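Local coordinates for post-proline cleaving enzyme (Rickettsia typhi, PDB 4HVT), which probably acts as a serine-type oligopeptidase that cleaves peptides on the carboxyl side of proline, at residues C588-L593 and S680-G685; L642-V647 and A692-N697. All coordinates share one frame; numbering follows the deposited sequence.

Contact 1 of 2, residues C588-L593 and S680-G685; sequences CEVPIL and SGHGSG
Just past the end of strand 585-589, V590 packs against the imidazole of H682. E589, the last residue of the strand, hydrogen-bonds Y694 on helix 688-706 through OE1. V590 follows with positive phi (33°), and its CB is directed at the 680-685 loop. Its CG2 lies over the H682 ring, off-centre, in a CH-pi contact of 4.2 Å from CG2 to the ring centroid. V590 CB adds a contact of 3.8 Å to H682 ND1. The other branch, CG1, faces two carbonyls, 4.1 Å from both G681 O and G683 O. The carbonyl of V590 also meets the ring: V590 O is 3.3 Å from H682 CE1 and approaches obliquely. On the loop side, H682 is the centre of an inverse gamma turn. Its CG is anti to the backbone N (chi1 -160°), which carries the ring across to V590. The ring is bonded at both nitrogens, ND1 to D649 and NE2 to S566. This is the arrangement expected for the histidine of a Ser-His-Asp triad in an alpha/beta-hydrolase, with V590 flanking its ring.

Contact 2 of 2, residues L642-V647 and A692-N697; sequences LITDSV and ANYFIN
The Y694 ring meets T644 at its edge, with T644 OG1 in the ring plane. T644 OG1 donates a hydrogen bond of 3.0 Å to Y694 OH, and the in-plane approach suits a phenol oxygen acting as acceptor. The neighbouring ring of F695 has Y694 CD1 over the centre of one face, 3.9 Å above its plane. F695 does not reach the strand and packs toward S684 and F67. The Y694 ring leaves helix 688-706 with CG anti to the backbone N (chi1 -178°). It thus runs out from the helix to meet T644, which comes from the opposite direction. T644 CG2 touches the ring end, 3.9 Å from Y694 CE2. One turn further on, the contact is looser: L642 CD2 comes only within 4.5 Å of the carbonyl N697 O. N697 leans to the strand, but its ND2 is bonded to E47. Between 642-647 and 692-697 the T644-Y694 bond is the one polar link. T644 is buried, and both hydroxyls have a second partner. V590 N donates to T644 OG1, and Y694 OH bonds to the E589 carboxylate. The protons can therefore all run one way, from V590 N through T644 and Y694 to the carboxylate, which probably fixes the rotation of both hydroxyls.

Contacts 1 and 2 lie side by side, with centres about 8 Å apart. Strands 585-589 and 640-646 are parallel neighbours in the sheet, and C588 N is 2.8 Å from L642 O. The segments alternate along the chain: 588-593, 642-647, 680-685, 692-697. A side-chain bridge joins the contacts too, with E589 OE1 2.6 Å from Y694 OH. The 680-685 loop rests on helix 688-706, where S684 O is 3.2 Å from Y694 CB. Contact 1 holds H682 of the probable triad with S566 and D649. Contact 2 lies one shell behind: T644 is near the triad without touching it, while S646 OG bonds to G681 N, next to H682.

Contact 1 of 2, residues C588-L593 and S680-G685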
loop_
_atom_site.group_PDB
_atom_site.type_symbol
_atom_site.label_atom_id
_atom_site.label_comp_id
_atom_site.label_asym_id
_atom_site.label_seq_id
_atom_site.Cartn_x
_atom_site.Cartn_y
_atom_site.Cartn_z
ATOM N N CYS A 588 -16.455 0.049 -7.184
ATOM C CA CYS A 588 -15.652 -1.140 -7.318
ATOM C C CYS A 588 -14.403 -0.727 -8.085
ATOM O O CYS A 588 -14.414 -0.597 -9.322
ATOM C CB CYS A 588 -16.476 -2.131 -8.080
ATOM S SG CYS A 588 -15.703 -3.745 -8.249
ATOM N N GLU A 589 -13.328 -0.484 -7.349
ATOM C CA GLU A 589 -12.176 0.184 -7.926
ATOM C C GLU A 589 -11.037 -0.804 -8.173
ATOM O O GLU A 589 -10.720 -1.596 -7.269
ATOM C CB GLU A 589 -11.677 1.258 -6.976
ATOM C CG GLU A 589 -12.745 2.216 -6.534
ATOM C CD GLU A 589 -12.205 3.262 -5.601
ATOM O OE1 GLU A 589 -11.432 4.150 -6.055
ATOM O OE2 GLU A 589 -12.563 3.184 -4.390
ATOM N N VAL A 590 -10.430 -0.738 -9.370
ATOM C CA VAL A 590 -9.304 -1.592 -9.817
ATOM C C VAL A 590 -9.407 -2.981 -9.204
ATOM O O VAL A 590 -8.518 -3.418 -8.503
ATOM C CB VAL A 590 -7.934 -0.954 -9.644
ATOM C CG1 VAL A 590 -7.798 0.258 -10.552
ATOM C CG2 VAL A 590 -7.698 -0.541 -8.207
ATOM N N PRO A 591 -10.534 -3.672 -9.476
ATOM C CA PRO A 591 -10.850 -4.828 -8.677
ATOM C C PRO A 591 -10.146 -6.086 -9.132
ATOM O O PRO A 591 -9.716 -6.183 -10.267
ATOM C CB PRO A 591 -12.341 -5.064 -8.938
ATOM C CG PRO A 591 -12.567 -4.513 -10.311
ATOM C CD PRO A 591 -11.641 -3.332 -10.398
ATOM N N ILE A 592 -10.015 -7.017 -8.195
ATOM C CA ILE A 592 -9.925 -8.452 -8.526
ATOM C C ILE A 592 -11.364 -8.927 -8.302
ATOM O O ILE A 592 -11.996 -8.572 -7.294
ATOM C CB ILE A 592 -8.868 -9.226 -7.686
ATOM C CG1 ILE A 592 -8.731 -10.629 -8.243
ATOM C CG2 ILE A 592 -9.146 -9.218 -6.189
ATOM C CD1 ILE A 592 -7.620 -11.427 -7.543
ATOM N N LEU A 593 -11.900 -9.692 -9.234
ATOM C CA LEU A 593 -13.265 -10.142 -9.028
ATOM C C LEU A 593 -13.652 -11.416 -9.749
ATOM O O LEU A 593 -14.542 -12.103 -9.297
ATOM C CB LEU A 593 -14.266 -9.035 -9.316
ATOM C CG LEU A 593 -14.811 -8.544 -10.617
ATOM C CD1 LEU A 593 -15.677 -9.534 -11.387
ATOM C CD2 LEU A 593 -15.626 -7.263 -10.290
ATOM N N SER A 680 -2.953 4.841 -15.342
ATOM C CA SER A 680 -2.902 4.899 -13.865
ATOM C C SER A 680 -2.264 3.684 -13.247
ATOM O O SER A 680 -1.633 3.766 -12.149
ATOM C CB SER A 680 -4.297 5.000 -13.224
ATOM O OG SER A 680 -5.072 3.820 -13.445
ATOM N N GLY A 681 -2.446 2.550 -13.914
ATOM C CA GLY A 681 -2.081 1.279 -13.279
ATOM C C GLY A 681 -3.010 0.981 -12.109
ATOM O O GLY A 681 -4.194 1.401 -12.115
ATOM N N HIS A 682 -2.495 0.259 -11.115
ATOM C CA HIS A 682 -3.267 -0.211 -9.969
ATOM C C HIS A 682 -3.411 0.902 -8.919
ATOM O O HIS A 682 -2.797 0.859 -7.863
ATOM C CB HIS A 682 -2.623 -1.441 -9.368
ATOM C CG HIS A 682 -3.535 -2.255 -8.518
ATOM N ND1 HIS A 682 -4.681 -2.850 -9.013
ATOM C CD2 HIS A 682 -3.437 -2.627 -7.216
ATOM C CE1 HIS A 682 -5.271 -3.519 -8.038
ATOM N NE2 HIS A 682 -4.519 -3.422 -6.943
ATOM N N GLY A 683 -4.201 1.901 -9.243
ATOM C CA GLY A 683 -4.379 3.075 -8.381
ATOM C C GLY A 683 -5.241 4.125 -9.023
ATOM O O GLY A 683 -5.828 3.873 -10.063
ATOM N N SER A 684 -5.267 5.320 -8.437
ATOM C CA SER A 684 -6.205 6.375 -8.864
ATOM C C SER A 684 -5.703 7.271 -9.991
ATOM O O SER A 684 -6.462 8.043 -10.541
ATOM C CB SER A 684 -6.527 7.261 -7.676
ATOM O OG SER A 684 -5.424 8.100 -7.331
ATOM N N GLY A 685 -4.406 7.199 -10.307
ATOM C CA GLY A 685 -3.853 8.033 -11.375
ATOM C C GLY A 685 -2.350 8.145 -11.171
ATOM O O GLY A 685 -1.879 8.290 -10.049
#

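Contact 2 of 2, residues L642-V647 and A692-N697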
loop_
_atom_site.group_PDB
_atom_site.type_symbol
_atom_site.label_atom_id
_atom_site.label_comp_id
_atom_site.label_asym_id
_atom_site.label_seq_id
_atom_site.Cartn_x
_atom_site.Cartn_y
_atom_site.Cartn_z
ATOM N N LEU A 642 -20.110 2.176 -9.788
ATOM C CA LEU A 642 -19.018 2.754 -10.563
ATOM C C LEU A 642 -17.872 1.752 -10.572
ATOM O O LEU A 642 -17.447 1.306 -9.537
ATOM C CB LEU A 642 -18.519 4.061 -9.890
ATOM C CG LEU A 642 -17.252 4.693 -10.500
ATOM C CD1 LEU A 642 -17.444 5.061 -11.962
ATOM C CD2 LEU A 642 -16.859 6.001 -9.784
ATOM N N ILE A 643 -17.447 1.327 -11.765
ATOM C CA ILE A 643 -16.393 0.294 -11.899
ATOM C C ILE A 643 -15.195 0.965 -12.519
ATOM O O ILE A 643 -15.308 1.682 -13.512
ATOM C CB ILE A 643 -16.859 -0.816 -12.823
ATOM C CG1 ILE A 643 -18.142 -1.523 -12.310
ATOM C CG2 ILE A 643 -15.754 -1.799 -12.970
ATOM C CD1 ILE A 643 -18.866 -2.391 -13.346
ATOM N N THR A 644 -14.026 0.794 -11.928
ATOM C CA THR A 644 -12.821 1.421 -12.517
ATOM C C THR A 644 -11.703 0.414 -12.760
ATOM O O THR A 644 -11.512 -0.512 -11.972
ATOM C CB THR A 644 -12.293 2.575 -11.637
ATOM O OG1 THR A 644 -11.652 2.058 -10.431
ATOM C CG2 THR A 644 -13.429 3.515 -11.258
ATOM N N ASP A 645 -10.950 0.615 -13.833
ATOM C CA ASP A 645 -9.775 -0.208 -14.057
ATOM C C ASP A 645 -8.726 0.524 -14.915
ATOM O O ASP A 645 -8.947 1.688 -15.296
ATOM C CB ASP A 645 -10.227 -1.565 -14.612
ATOM C CG ASP A 645 -10.708 -1.511 -16.045
ATOM O OD1 ASP A 645 -10.081 -0.845 -16.881
ATOM O OD2 ASP A 645 -11.678 -2.217 -16.343
ATOM N N SER A 646 -7.580 -0.102 -15.218
ATOM C CA SER A 646 -6.546 0.583 -16.023
ATOM C C SER A 646 -5.865 -0.388 -16.975
ATOM O O SER A 646 -5.583 -1.524 -16.608
ATOM C CB SER A 646 -5.512 1.311 -15.151
ATOM O OG SER A 646 -4.424 1.860 -15.937
ATOM N N VAL A 647 -5.615 0.113 -18.177
ATOM C CA VAL A 647 -4.904 -0.574 -19.223
ATOM C C VAL A 647 -3.540 -1.089 -18.679
ATOM O O VAL A 647 -3.124 -2.178 -19.022
ATOM C CB VAL A 647 -4.721 0.374 -20.455
ATOM C CG1 VAL A 647 -3.802 -0.271 -21.498
ATOM C CG2 VAL A 647 -6.075 0.699 -21.098
ATOM N N ALA A 692 -6.712 13.590 -9.552
ATOM C CA ALA A 692 -7.719 14.608 -9.296
ATOM C C ALA A 692 -9.005 14.326 -10.097
ATOM O O ALA A 692 -10.111 14.333 -9.531
ATOM C CB ALA A 692 -7.166 15.983 -9.611
ATOM N N ASN A 693 -8.846 14.035 -11.380
ATOM C CA ASN A 693 -10.008 13.737 -12.221
ATOM C C ASN A 693 -10.744 12.473 -11.764
ATOM O O ASN A 693 -11.966 12.419 -11.775
ATOM C CB ASN A 693 -9.560 13.682 -13.669
ATOM C CG ASN A 693 -10.727 13.519 -14.632
ATOM O OD1 ASN A 693 -11.500 14.432 -14.865
ATOM N ND2 ASN A 693 -10.861 12.336 -15.159
ATOM N N TYR A 694 -9.984 11.435 -11.377
ATOM C CA TYR A 694 -10.555 10.209 -10.838
ATOM C C TYR A 694 -11.449 10.472 -9.609
ATOM O O TYR A 694 -12.600 10.022 -9.542
ATOM C CB TYR A 694 -9.399 9.276 -10.478
ATOM C CG TYR A 694 -9.805 7.951 -9.960
ATOM C CD1 TYR A 694 -10.094 7.753 -8.628
ATOM C CD2 TYR A 694 -9.931 6.854 -10.837
ATOM C CE1 TYR A 694 -10.476 6.515 -8.158
ATOM C CE2 TYR A 694 -10.240 5.599 -10.361
ATOM C CZ TYR A 694 -10.569 5.431 -9.060
ATOM O OH TYR A 694 -10.895 4.228 -8.561
ATOM N N PHE A 695 -10.947 11.254 -8.661
ATOM C CA PHE A 695 -11.727 11.563 -7.460
ATOM C C PHE A 695 -12.900 12.530 -7.666
ATOM O O PHE A 695 -13.903 12.428 -6.988
ATOM C CB PHE A 695 -10.826 12.004 -6.318
ATOM C CG PHE A 695 -10.065 10.852 -5.741
ATOM C CD1 PHE A 695 -10.770 9.781 -5.150
ATOM C CD2 PHE A 695 -8.723 10.733 -5.953
ATOM C CE1 PHE A 695 -10.116 8.684 -4.637
ATOM C CE2 PHE A 695 -8.042 9.651 -5.419
ATOM C CZ PHE A 695 -8.740 8.615 -4.790
ATOM N N ILE A 696 -12.788 13.408 -8.636
ATOM C CA ILE A 696 -13.950 14.200 -9.041
ATOM C C ILE A 696 -15.055 13.299 -9.587
ATOM O O ILE A 696 -16.235 13.491 -9.285
ATOM C CB ILE A 696 -13.572 15.278 -10.094
ATOM C CG1 ILE A 696 -12.646 16.349 -9.496
ATOM C CG2 ILE A 696 -14.802 15.911 -10.712
ATOM C CD1 ILE A 696 -11.798 16.991 -10.583
ATOM N N ASN A 697 -14.678 12.349 -10.432
ATOM C CA ASN A 697 -15.654 11.411 -10.993
ATOM C C ASN A 697 -16.282 10.553 -9.904
ATOM O O ASN A 697 -17.535 10.419 -9.832
ATOM C CB ASN A 697 -14.995 10.558 -12.023
ATOM C CG ASN A 697 -14.749 11.299 -13.323
ATOM O OD1 ASN A 697 -15.471 12.261 -13.651
ATOM N ND2 ASN A 697 -13.744 10.833 -14.105
#